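Local coordinates for putative dienelactone hydrolase (Klebsiella pneumoniae subsp. pneumoniae MGH 78578, PDB 3F67), which is probably a hydrolase of the dienelactone hydrolase family, acting on carboxylic esters or lactones, though its natural substrate is not established, at residues Pro19-Arg24 with Leu51-Ala56; Ile63-Tyr68 with Ala98-Val103. All coordinates share one frame; numbering follows the deposited sequence. Where two conformers were deposited one is given.

Both contacts pack a helix against the antiparallel end of the central sheet of an alpha/beta-hydrolase fold. Contact 1 sets helix 46-57 on strand 16-25. Contact 2 sets helix 93-108 on strand 61-65 and the turn after it. The two strands are neighbours in the sheet, joined by backbone bonds such as Ala64 N to Tyr21 O at 2.9 Å, and the helices lie on opposite faces of it. Contact 1 is mostly buried, but its Arg53 is partly exposed and gives it a direct polar bond. In contact 2 every touching residue is buried. Its side chains meet through apolar groups, and a water makes the polar link.

Contact 1 (Pro19-Arg24 with Leu51-Ala56); sequences PAYHAR and LCRRLA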
ATOM      1  N   PRO A  19     -13.804   3.514   8.561  1.00 16.67           N
ATOM      2  CA  PRO A  19     -14.240   4.065   7.274  1.00 15.84           C
ATOM      3  C   PRO A  19     -13.347   3.565   6.164  1.00 15.40           C
ATOM      4  O   PRO A  19     -12.150   3.340   6.381  1.00 14.62           O
ATOM      5  CB  PRO A  19     -13.999   5.590   7.423  1.00 17.39           C
ATOM      6  CG  PRO A  19     -13.961   5.797   8.895  1.00 17.46           C
ATOM      7  CD  PRO A  19     -13.353   4.561   9.479  1.00 16.69           C
ATOM      8  N   ALA A  20     -13.935   3.423   4.983  1.00 15.13           N
ATOM      9  CA  ALA A  20     -13.146   3.044   3.792  1.00 15.20           C
ATOM     10  C   ALA A  20     -13.821   3.531   2.548  1.00 17.01           C
ATOM     11  O   ALA A  20     -15.049   3.631   2.498  1.00 18.51           O
ATOM     12  CB  ALA A  20     -12.951   1.540   3.715  1.00 15.89           C
ATOM     13  N   TYR A  21     -13.016   3.780   1.528  1.00 15.20           N
ATOM     14  CA  TYR A  21     -13.558   4.150   0.218  1.00 15.97           C
ATOM     15  C   TYR A  21     -13.386   2.924  -0.669  1.00 15.52           C
ATOM     16  O   TYR A  21     -12.393   2.204  -0.532  1.00 14.74           O
ATOM     17  CB  TYR A  21     -12.709   5.295  -0.344  1.00 14.24           C
ATOM     18  CG  TYR A  21     -13.195   5.823  -1.698  1.00 15.11           C
ATOM     19  CD1 TYR A  21     -14.323   6.645  -1.781  1.00 17.53           C
ATOM     20  CD2 TYR A  21     -12.499   5.519  -2.858  1.00 14.40           C
ATOM     21  CE1 TYR A  21     -14.767   7.126  -3.040  1.00 18.45           C
ATOM     22  CE2 TYR A  21     -12.899   6.007  -4.089  1.00 16.72           C
ATOM     23  CZ  TYR A  21     -14.038   6.805  -4.170  1.00 17.55           C
ATOM     24  OH  TYR A  21     -14.449   7.283  -5.392  1.00 19.17           O
ATOM     25  N   HIS A  22     -14.329   2.680  -1.562  1.00 14.92           N
ATOM     26  CA  HIS A  22     -14.179   1.553  -2.496  1.00 16.29           C
ATOM     27  C   HIS A  22     -14.667   1.907  -3.881  1.00 16.00           C
ATOM     28  O   HIS A  22     -15.581   2.730  -4.034  1.00 17.76           O
ATOM     29  CB  HIS A  22     -14.874   0.258  -1.970  1.00 16.42           C
ATOM     30  CG  HIS A  22     -16.356   0.401  -1.782  1.00 18.56           C
ATOM     31  ND1 HIS A  22     -17.282  -0.031  -2.710  1.00 23.31           N
ATOM     32  CD2 HIS A  22     -17.071   0.953  -0.771  1.00 22.89           C
ATOM     33  CE1 HIS A  22     -18.501   0.275  -2.291  1.00 25.49           C
ATOM     34  NE2 HIS A  22     -18.403   0.854  -1.107  1.00 24.98           N
ATOM     35  N   ALA A  23     -14.053   1.301  -4.887  1.00 15.54           N
ATOM     36  CA  ALA A  23     -14.445   1.532  -6.287  1.00 15.33           C
ATOM     37  C   ALA A  23     -14.357   0.199  -6.997  1.00 15.21           C
ATOM     38  O   ALA A  23     -13.475  -0.620  -6.682  1.00 14.41           O
ATOM     39  CB  ALA A  23     -13.453   2.559  -6.981  1.00 14.91           C
ATOM     40  N   ARG A  24     -15.214   0.002  -8.002  1.00 14.20           N
ATOM     41  CA  ARG A  24     -15.172  -1.260  -8.755  1.00 15.30           C
ATOM     42  C   ARG A  24     -15.801  -1.052 -10.125  1.00 16.01           C
ATOM     43  O   ARG A  24     -16.523  -0.064 -10.323  1.00 15.73           O
ATOM     44  CB  ARG A  24     -16.005  -2.324  -8.027  1.00 15.34           C
ATOM     45  CG  ARG A  24     -17.507  -1.990  -8.020  1.00 15.25           C
ATOM     46  CD  ARG A  24     -18.248  -2.991  -7.135  1.00 17.75           C
ATOM     47  NE  ARG A  24     -18.049  -2.684  -5.705  1.00 17.74           N
ATOM     48  CZ  ARG A  24     -18.372  -3.532  -4.718  1.00 19.81           C
ATOM     49  NH1 ARG A  24     -18.903  -4.728  -5.011  1.00 17.89           N
ATOM     50  NH2 ARG A  24     -18.170  -3.188  -3.449  1.00 19.60           N
ATOM     51  N   LEU A  51      -6.839   7.111  -7.076  1.00 13.61           N
ATOM     52  CA  LEU A  51      -6.155   5.867  -7.364  1.00 13.94           C
ATOM     53  C   LEU A  51      -7.095   4.651  -7.309  1.00 14.35           C
ATOM     54  O   LEU A  51      -6.952   3.751  -8.138  1.00 14.99           O
ATOM     55  CB  LEU A  51      -4.935   5.671  -6.423  1.00 13.54           C
ATOM     56  CG  LEU A  51      -3.854   6.783  -6.586  1.00 14.74           C
ATOM     57  CD1 LEU A  51      -2.700   6.440  -5.663  1.00 16.59           C
ATOM     58  CD2 LEU A  51      -3.352   6.966  -8.031  1.00 16.29           C
ATOM     59  N   CYS A  52      -8.017   4.593  -6.330  1.00 13.29           N
ATOM     60  CA  CYS A  52      -8.967   3.467  -6.250  1.00 13.52           C
ATOM     61  C   CYS A  52      -9.825   3.458  -7.519  1.00 12.93           C
ATOM     62  O   CYS A  52     -10.087   2.404  -8.112  1.00 15.02           O
ATOM     63  CB  CYS A  52      -9.898   3.641  -5.037  1.00 12.58           C
ATOM     64  SG  CYS A  52      -9.031   3.305  -3.465  1.00 16.72           S
ATOM     65  N   ARG A  53     -10.260   4.649  -7.944  1.00 13.57           N
ATOM     66  CA  ARG A  53     -11.075   4.719  -9.163  1.00 13.10           C
ATOM     67  C   ARG A  53     -10.274   4.275 -10.413  1.00 13.75           C
ATOM     68  O   ARG A  53     -10.827   3.571 -11.278  1.00 14.80           O
ATOM     69  CB  ARG A  53     -11.618   6.134  -9.367  1.00 13.35           C
ATOM     70  CG  ARG A  53     -12.657   6.480  -8.317  1.00 12.84           C
ATOM     71  CD  ARG A  53     -13.329   7.800  -8.634  1.00 12.99           C
ATOM     72  NE  ARG A  53     -12.453   8.985  -8.637  1.00 15.34           N
ATOM     73  CZ  ARG A  53     -12.229   9.786  -7.608  1.00 17.52           C
ATOM     74  NH1 ARG A  53     -12.751   9.522  -6.408  1.00 16.51           N
ATOM     75  NH2 ARG A  53     -11.448  10.880  -7.797  1.00 15.48           N
ATOM     76  N   ARG A  54      -8.987   4.657 -10.482  1.00 14.43           N
ATOM     77  CA  ARG A  54      -8.127   4.248 -11.604  1.00 13.99           C
ATOM     78  C   ARG A  54      -7.945   2.733 -11.634  1.00 14.85           C
ATOM     79  O   ARG A  54      -7.972   2.110 -12.720  1.00 14.24           O
ATOM     80  CB  ARG A  54      -6.785   4.999 -11.557  1.00 13.28           C
ATOM     81  CG  ARG A  54      -6.977   6.486 -11.901  1.00 15.17           C
ATOM     82  CD  ARG A  54      -5.682   7.249 -11.803  1.00 14.84           C
ATOM     83  NE  ARG A  54      -4.606   6.612 -12.569  1.00 15.77           N
ATOM     84  CZ  ARG A  54      -3.317   6.822 -12.352  1.00 17.08           C
ATOM     85  NH1 ARG A  54      -2.941   7.716 -11.446  1.00 16.62           N
ATOM     86  NH2 ARG A  54      -2.395   6.195 -13.116  1.00 17.53           N
ATOM     87  N   LEU A  55      -7.811   2.133 -10.456  1.00 14.08           N
ATOM     88  CA  LEU A  55      -7.723   0.650 -10.378  1.00 14.32           C
ATOM     89  C   LEU A  55      -9.032  -0.020 -10.785  1.00 14.88           C
ATOM     90  O   LEU A  55      -9.025  -1.078 -11.454  1.00 15.24           O
ATOM     91  CB  LEU A  55      -7.330   0.216  -8.951  1.00 14.18           C
ATOM     92  CG  LEU A  55      -5.834   0.450  -8.620  1.00 15.73           C
ATOM     93  CD1 LEU A  55      -5.572   0.359  -7.099  1.00 17.30           C
ATOM     94  CD2 LEU A  55      -4.952  -0.560  -9.378  1.00 17.04           C
ATOM     95  N   ALA A  56     -10.160   0.571 -10.394  1.00 14.83           N
ATOM     96  CA  ALA A  56     -11.477   0.025 -10.773  1.00 14.99           C
ATOM     97  C   ALA A  56     -11.674   0.065 -12.304  1.00 15.36           C
ATOM     98  O   ALA A  56     -12.255  -0.845 -12.863  1.00 15.55           O
ATOM     99  CB  ALA A  56     -12.598   0.781 -10.071  1.00 14.10           C
TER
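Tyr21 reaches from its strand to Cys52 and Arg53 on the helix. Its CB starts toward the helix, with CG anti to the backbone N (chi1 -178°). Along the ring edge, CD2 lies 3.9 Å from Cys52 CB, and CE2 is equally close to that carbon. Farther out, CZ comes within 3.7 Å of Arg53 NH1. At the tip, OH accepts a hydrogen bond from Arg53 NH1 at 3.0 Å, with an N-H...O angle of 161°. The hydroxyl lies in the guanidinium plane, while the ring stands almost perpendicular to that plane (87°). The arginine chain bends at chi3, and its CG and CD also pass close to the hydroxyl. Arg53 NH2 forms a salt bridge with Glu46, which gives the guanidinium a second anchor.

Small residues bring the backbones together at the other end. Ala23 CB is 3.7 Å from Ala56 CB, and Ala56 CB touches Arg24 N at 3.4 Å. Strand and helix run roughly parallel, their axes 6.6 Å apart at the closest. Strand 16-25 lies between strands 4-13 and 61-65, and Cys52 of helix 46-57 also packs on Ala64 and Val37 of strands 61-65 and 32-38.

Contact 2 (Ile63-Tyr68 with Ala98-Val103); sequences IAPELY and ADLDHV
Strand 63-65 and helix 98-103 run in roughly opposing directions, 144° apart, with their axes 9.8 Å from each other at the closest. This is helix-on-sheet packing in an alpha/beta-hydrolase fold, the fold of the dienelactone hydrolase family. The strand ends in an inverse gamma turn centred on Glu66, whose last residue, Leu67, extends the apolar surface.

Val103 takes up two residues of the strand with its two branches. CG1, anti to the backbone N (chi1 169°), meets Ile63 CG2 at 3.7 Å. The two side chains lie alongside, pointing opposite ways. CG2 lies against the proline ring, 3.8 Å from Pro65 CB and nearly as close to CG.

One turn earlier on the helix, Leu100 rests CD2 over the junction of the Pro65 ring and Leu67. That methyl is 4.1 Å from Pro65 CG, and Leu67 CD2 is just as near. Leu100 crosses both side chains at about a right angle. Leu67 CD2 also touches Asp99 CB at 3.8 Å, so one methyl spans two successive helix residues. Met18 of strand 16-25 packs against Pro65, Asp99 and Val103. Helix 124-133 sets Ile128 against Leu100 and Trp124 against Leu67, next to Cys123, which may be the nucleophile on an elbow as in this family.

The polar end of Asp99 turns from this apolar patch to other partners. OD1 bonds to Ser13 and forms a salt bridge with Arg70, an arrangement that would probably favour the charged carboxylate. OD2 completes the polar link to the turn: one water donates to both Asp99 OD2 and Leu67 O, at 2.7 Å from each.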
ATOM      1  N   ILE A  63      -9.963  -0.962  -2.613  1.00 13.10           N
ATOM      2  CA  ILE A  63     -10.520  -0.530  -1.278  1.00 13.68           C
ATOM      3  C   ILE A  63      -9.430   0.178  -0.498  1.00 14.67           C
ATOM      4  O   ILE A  63      -8.355  -0.395  -0.316  1.00 14.01           O
ATOM      5  CB  ILE A  63     -11.015  -1.752  -0.441  1.00 13.19           C
ATOM      6  CG1 ILE A  63     -12.097  -2.518  -1.217  1.00 13.83           C
ATOM      7  CG2 ILE A  63     -11.602  -1.260   0.912  1.00 13.89           C
ATOM      8  CD1 ILE A  63     -12.236  -3.994  -0.720  1.00 17.32           C
ATOM      9  N   ALA A  64      -9.683   1.429  -0.065  1.00 13.27           N
ATOM     10  CA  ALA A  64      -8.693   2.172   0.725  1.00 14.66           C
ATOM     11  C   ALA A  64      -9.290   2.417   2.127  1.00 13.88           C
ATOM     12  O   ALA A  64     -10.168   3.278   2.279  1.00 14.20           O
ATOM     13  CB  ALA A  64      -8.413   3.531   0.081  1.00 14.07           C
ATOM     14  N   PRO A  65      -8.769   1.721   3.142  1.00 14.26           N
ATOM     15  CA  PRO A  65      -9.234   1.944   4.535  1.00 13.44           C
ATOM     16  C   PRO A  65      -8.563   3.162   5.205  1.00 13.77           C
ATOM     17  O   PRO A  65      -7.385   3.459   4.953  1.00 14.41           O
ATOM     18  CB  PRO A  65      -8.802   0.649   5.247  1.00 13.85           C
ATOM     19  CG  PRO A  65      -7.532   0.227   4.516  1.00 13.17           C
ATOM     20  CD  PRO A  65      -7.835   0.571   3.039  1.00 14.35           C
ATOM     21  N   GLU A  66      -9.331   3.805   6.072  0.50 14.23           N
ATOM     22  CA  GLU A  66      -8.881   4.905   6.892  0.50 14.90           C
ATOM     23  C   GLU A  66      -8.140   4.307   8.092  0.50 14.64           C
ATOM     24  O   GLU A  66      -8.702   4.208   9.201  0.50 14.94           O
ATOM     25  CB  GLU A  66     -10.111   5.680   7.365  0.50 14.40           C
ATOM     26  CG  GLU A  66      -9.806   7.129   7.746  0.50 19.33           C
ATOM     27  CD  GLU A  66      -9.296   7.934   6.568  0.50 25.53           C
ATOM     28  OE1 GLU A  66      -8.079   7.855   6.288  0.50 25.67           O
ATOM     29  OE2 GLU A  66     -10.111   8.654   5.932  0.50 29.04           O
ATOM     30  N   LEU A  67      -6.877   3.921   7.885  1.00 14.05           N
ATOM     31  CA  LEU A  67      -6.166   3.118   8.921  1.00 14.44           C
ATOM     32  C   LEU A  67      -5.895   3.856  10.235  1.00 14.02           C
ATOM     33  O   LEU A  67      -5.705   3.211  11.279  1.00 15.00           O
ATOM     34  CB  LEU A  67      -4.859   2.546   8.342  1.00 13.25           C
ATOM     35  CG  LEU A  67      -5.166   1.522   7.237  1.00 13.10           C
ATOM     36  CD1 LEU A  67      -3.959   1.262   6.337  1.00 16.19           C
ATOM     37  CD2 LEU A  67      -5.550   0.204   7.897  1.00 12.25           C
ATOM     38  N   TYR A  68      -5.883   5.193  10.202  1.00 14.56           N
ATOM     39  CA  TYR A  68      -5.526   5.947  11.423  1.00 13.65           C
ATOM     40  C   TYR A  68      -6.745   6.244  12.306  1.00 15.13           C
ATOM     41  O   TYR A  68      -6.591   6.911  13.328  1.00 15.16           O
ATOM     42  CB  TYR A  68      -4.840   7.289  11.071  1.00 15.03           C
ATOM     43  CG  TYR A  68      -3.494   7.185  10.329  1.00 15.06           C
ATOM     44  CD1 TYR A  68      -2.836   5.948  10.176  1.00 15.84           C
ATOM     45  CD2 TYR A  68      -2.889   8.342   9.824  1.00 16.82           C
ATOM     46  CE1 TYR A  68      -1.571   5.873   9.505  1.00 16.24           C
ATOM     47  CE2 TYR A  68      -1.647   8.297   9.153  1.00 15.56           C
ATOM     48  CZ  TYR A  68      -1.002   7.070   9.007  1.00 18.10           C
ATOM     49  OH  TYR A  68       0.194   7.031   8.335  1.00 15.70           O
ATOM     50  N   ALA A  98      -3.712  -6.215  11.121  1.00 15.51           N
ATOM     51  CA  ALA A  98      -4.980  -6.841  11.482  1.00 16.03           C
ATOM     52  C   ALA A  98      -6.157  -6.115  10.791  1.00 15.79           C
ATOM     53  O   ALA A  98      -7.122  -6.753  10.336  1.00 15.86           O
ATOM     54  CB  ALA A  98      -5.175  -6.845  13.032  1.00 16.99           C
ATOM     55  N   ASP A  99      -6.073  -4.796  10.687  1.00 14.17           N
ATOM     56  CA  ASP A  99      -7.118  -4.050   9.970  1.00 13.61           C
ATOM     57  C   ASP A  99      -7.122  -4.437   8.483  1.00 14.37           C
ATOM     58  O   ASP A  99      -8.199  -4.488   7.870  1.00 14.49           O
ATOM     59  CB  ASP A  99      -6.905  -2.520  10.106  1.00 14.04           C
ATOM     60  CG  ASP A  99      -7.320  -1.998  11.481  1.00 15.74           C
ATOM     61  OD1 ASP A  99      -8.134  -2.673  12.178  1.00 16.54           O
ATOM     62  OD2 ASP A  99      -6.825  -0.928  11.878  1.00 17.31           O
ATOM     63  N   LEU A 100      -5.945  -4.613   7.874  1.00 13.79           N
ATOM     64  CA  LEU A 100      -5.937  -5.013   6.470  1.00 13.43           C
ATOM     65  C   LEU A 100      -6.586  -6.393   6.306  1.00 14.42           C
ATOM     66  O   LEU A 100      -7.297  -6.629   5.298  1.00 14.29           O
ATOM     67  CB  LEU A 100      -4.539  -5.025   5.901  1.00 14.24           C
ATOM     68  CG  LEU A 100      -3.886  -3.642   5.912  1.00 13.95           C
ATOM     69  CD1 LEU A 100      -2.420  -3.718   5.464  1.00 15.36           C
ATOM     70  CD2 LEU A 100      -4.683  -2.625   5.016  1.00 17.53           C
ATOM     71  N   ASP A 101      -6.326  -7.297   7.255  1.00 13.30           N
ATOM     72  CA  ASP A 101      -7.031  -8.615   7.234  1.00 14.98           C
ATOM     73  C   ASP A 101      -8.549  -8.406   7.260  1.00 15.68           C
ATOM     74  O   ASP A 101      -9.288  -9.147   6.582  1.00 15.53           O
ATOM     75  CB  ASP A 101      -6.686  -9.487   8.440  1.00 15.47           C
ATOM     76  CG  ASP A 101      -5.232  -9.971   8.444  1.00 18.06           C
ATOM     77  OD1 ASP A 101      -4.565 -10.049   7.366  1.00 16.69           O
ATOM     78  OD2 ASP A 101      -4.773 -10.285   9.566  1.00 18.36           O
ATOM     79  N   HIS A 102      -9.021  -7.428   8.052  1.00 15.53           N
ATOM     80  CA  HIS A 102     -10.481  -7.211   8.101  1.00 15.84           C
ATOM     81  C   HIS A 102     -11.034  -6.638   6.800  1.00 15.49           C
ATOM     82  O   HIS A 102     -12.192  -6.891   6.422  1.00 14.74           O
ATOM     83  CB  HIS A 102     -10.881  -6.361   9.321  1.00 16.45           C
ATOM     84  CG  HIS A 102     -10.855  -7.147  10.592  1.00 21.07           C
ATOM     85  ND1 HIS A 102      -9.688  -7.431  11.262  1.00 25.63           N
ATOM     86  CD2 HIS A 102     -11.845  -7.765  11.286  1.00 26.36           C
ATOM     87  CE1 HIS A 102      -9.954  -8.162  12.332  1.00 26.42           C
ATOM     88  NE2 HIS A 102     -11.258  -8.370  12.379  1.00 28.19           N
ATOM     89  N   VAL A 103     -10.213  -5.838   6.122  1.00 14.94           N
ATOM     90  CA  VAL A 103     -10.631  -5.323   4.819  1.00 14.52           C
ATOM     91  C   VAL A 103     -10.786  -6.540   3.850  1.00 15.00           C
ATOM     92  O   VAL A 103     -11.771  -6.628   3.103  1.00 15.41           O
ATOM     93  CB  VAL A 103      -9.554  -4.360   4.245  1.00 15.36           C
ATOM     94  CG1 VAL A 103      -9.907  -4.058   2.737  1.00 13.24           C
ATOM     95  CG2 VAL A 103      -9.510  -3.075   5.076  1.00 15.60           C
TER
HETATM   96  O   HOH W   1      -4.708   0.697  11.680  1.00 14.93           O